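Local structure of Lmo0740 protein (Listeria monocytogenes, 4RFA) at residues L161-M165 with I175-I181. The protein is probably a Crp-family transcription activator, combining a cyclic nucleotide-binding-like domain with a helix-turn-helix DNA-binding domain. Sequence-based numbering, arbitrary orientation.
Sequences LAVEM and IVLPNFI
In what is probably the C-terminal DNA-binding domain, as in Crp-type regulators, the last turn of helix 150-165 packs on the strand end and type I beta turn (Pro-178 to Ile-181) that precede helix 183-189. Selenomethionine Met-165 carries the turn end of the contact. Its CG lies 3.7 Å from Pro-178 CG, the two side chains crossing at about a right angle. The extended chi2 (-170°) carries SE out to Phe-180 CZ, 3.8 Å away. Ile-181 CD1 lies 3.9 Å from the same SE. SE stands 4.9 Å from the Phe-180 centroid and 57° off the ring normal, an oblique Met-aromatic contact. One helical turn before Met-165, Leu-161 CB is met by Leu-177 CD2 at 4.0 Å. Leu-177, with CG anti to its carbonyl carbon (chi1 -62°), also sets CD2 against the backbone of Ala-162. Toward the strand, Ala-162 CB meets Ile-175 CG2 at 3.8 Å. Phe-75 of strand 72-76 touches Leu-161, Met-165, Phe-180 and Ile-181, joining this patch to the N-terminal domain. No direct hydrogen bond links the segments; a water donates to Val-176 O (2.9 Å) and weakly to Met-165 O. Cohesion therefore rests on dispersion and shape fit among mostly buried apolar groups, with water bridging two carbonyls that cannot bond each other.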
loop_
_atom_site.group_PDB
_atom_site.type_symbol
_atom_site.label_atom_id
_atom_site.label_comp_id
_atom_site.label_asym_id
_atom_site.label_seq_id
_atom_site.Cartn_x
_atom_site.Cartn_y
_atom_site.Cartn_z
ATOM N N LEU A 161 -5.870 -2.938 -14.319
ATOM C CA LEU A 161 -6.659 -4.196 -14.391
ATOM C C LEU A 161 -6.122 -5.176 -15.454
ATOM O O LEU A 161 -6.086 -6.382 -15.244
ATOM C CB LEU A 161 -8.087 -3.865 -14.686
ATOM C CG LEU A 161 -8.729 -3.067 -13.556
ATOM C CD1 LEU A 161 -10.108 -2.602 -13.956
ATOM C CD2 LEU A 161 -8.847 -3.869 -12.275
ATOM N N ALA A 162 -5.663 -4.663 -16.591
ATOM C CA ALA A 162 -5.122 -5.559 -17.628
ATOM C C ALA A 162 -3.919 -6.273 -17.084
ATOM O O ALA A 162 -3.749 -7.465 -17.263
ATOM C CB ALA A 162 -4.748 -4.791 -18.877
ATOM N N VAL A 163 -3.093 -5.549 -16.360
ATOM C CA VAL A 163 -1.982 -6.189 -15.713
ATOM C C VAL A 163 -2.480 -7.180 -14.640
ATOM O O VAL A 163 -1.963 -8.286 -14.548
ATOM C CB VAL A 163 -1.036 -5.160 -15.085
ATOM C CG1 VAL A 163 0.035 -5.862 -14.225
ATOM C CG2 VAL A 163 -0.372 -4.335 -16.177
ATOM N N GLU A 164 -3.457 -6.807 -13.845
ATOM C CA GLU A 164 -3.833 -7.641 -12.732
ATOM C C GLU A 164 -4.596 -8.877 -13.091
ATOM O O GLU A 164 -4.409 -9.890 -12.508
ATOM C CB GLU A 164 -4.713 -6.864 -11.789
ATOM C CG GLU A 164 -3.971 -6.055 -10.787
ATOM C CD GLU A 164 -4.866 -5.103 -10.056
ATOM O OE1 GLU A 164 -6.081 -5.233 -10.125
ATOM O OE2 GLU A 164 -4.337 -4.224 -9.398
HETATM N N MSE A 165 -5.477 -8.764 -14.051
HETATM C CA MSE A 165 -6.595 -9.605 -14.148
HETATM C C MSE A 165 -6.979 -9.837 -15.552
HETATM O O MSE A 165 -8.045 -10.375 -15.806
HETATM C CB MSE A 165 -7.567 -8.563 -13.702
HETATM C CG MSE A 165 -8.668 -9.081 -12.845
HETATM SE SE MSE A 165 -9.938 -7.651 -12.669
HETATM C CE MSE A 165 -9.389 -7.312 -10.846
ATOM N N ILE A 175 -6.191 -7.690 -24.887
ATOM C CA ILE A 175 -6.206 -8.173 -23.517
ATOM C C ILE A 175 -7.608 -7.982 -22.990
ATOM O O ILE A 175 -8.148 -6.885 -23.065
ATOM C CB ILE A 175 -5.182 -7.432 -22.658
ATOM C CG1 ILE A 175 -3.784 -7.913 -23.042
ATOM C CG2 ILE A 175 -5.429 -7.677 -21.174
ATOM C CD1 ILE A 175 -2.673 -7.019 -22.535
ATOM N N VAL A 176 -8.201 -9.060 -22.476
ATOM C CA VAL A 176 -9.618 -9.079 -22.126
ATOM C C VAL A 176 -9.772 -9.123 -20.615
ATOM O O VAL A 176 -9.066 -9.866 -19.944
ATOM C CB VAL A 176 -10.334 -10.299 -22.723
ATOM C CG1 VAL A 176 -11.832 -10.224 -22.448
ATOM C CG2 VAL A 176 -10.064 -10.380 -24.227
ATOM N N LEU A 177 -10.709 -8.338 -20.097
ATOM C CA LEU A 177 -10.896 -8.243 -18.652
ATOM C C LEU A 177 -12.067 -9.151 -18.231
ATOM O O LEU A 177 -12.991 -9.348 -18.987
ATOM C CB LEU A 177 -11.180 -6.803 -18.221
ATOM C CG LEU A 177 -10.120 -5.728 -18.476
ATOM C CD1 LEU A 177 -10.567 -4.433 -17.843
ATOM C CD2 LEU A 177 -8.731 -6.112 -17.980
ATOM N N PRO A 178 -12.058 -9.619 -16.979
ATOM C CA PRO A 178 -13.191 -10.401 -16.482
ATOM C C PRO A 178 -14.541 -9.723 -16.616
ATOM O O PRO A 178 -14.672 -8.499 -16.543
ATOM C CB PRO A 178 -12.888 -10.555 -14.990
ATOM C CG PRO A 178 -11.439 -10.362 -14.875
ATOM C CD PRO A 178 -11.089 -9.328 -15.901
ATOM N N ASN A 179 -15.536 -10.579 -16.688
ATOM C CA ASN A 179 -16.907 -10.228 -16.902
ATOM C C ASN A 179 -17.466 -9.318 -15.836
ATOM O O ASN A 179 -18.299 -8.468 -16.129
ATOM C CB ASN A 179 -17.718 -11.511 -16.902
ATOM C CG ASN A 179 -19.033 -11.354 -17.609
ATOM O OD1 ASN A 179 -20.096 -11.494 -17.005
ATOM N ND2 ASN A 179 -18.973 -11.058 -18.896
ATOM N N PHE A 180 -17.026 -9.502 -14.593
ATOM C CA PHE A 180 -17.532 -8.690 -13.495
ATOM C C PHE A 180 -17.103 -7.197 -13.562
ATOM O O PHE A 180 -17.700 -6.357 -12.909
ATOM C CB PHE A 180 -17.197 -9.332 -12.129
ATOM C CG PHE A 180 -15.740 -9.258 -11.761
ATOM C CD1 PHE A 180 -15.217 -8.110 -11.197
ATOM C CD2 PHE A 180 -14.906 -10.354 -11.970
ATOM C CE1 PHE A 180 -13.879 -8.040 -10.833
ATOM C CE2 PHE A 180 -13.572 -10.294 -11.634
ATOM C CZ PHE A 180 -13.046 -9.126 -11.075
ATOM N N ILE A 181 -16.081 -6.872 -14.334
ATOM C CA ILE A 181 -15.741 -5.484 -14.624
ATOM C C ILE A 181 -16.676 -4.928 -15.718
ATOM O O ILE A 181 -16.424 -5.088 -16.946
ATOM C CB ILE A 181 -14.295 -5.297 -15.082
ATOM C CG1 ILE A 181 -13.281 -5.969 -14.133
ATOM C CG2 ILE A 181 -13.990 -3.789 -15.211
ATOM C CD1 ILE A 181 -13.156 -5.364 -12.779
HETATM O O HOH W 1 -10.090 -11.804 -18.091
#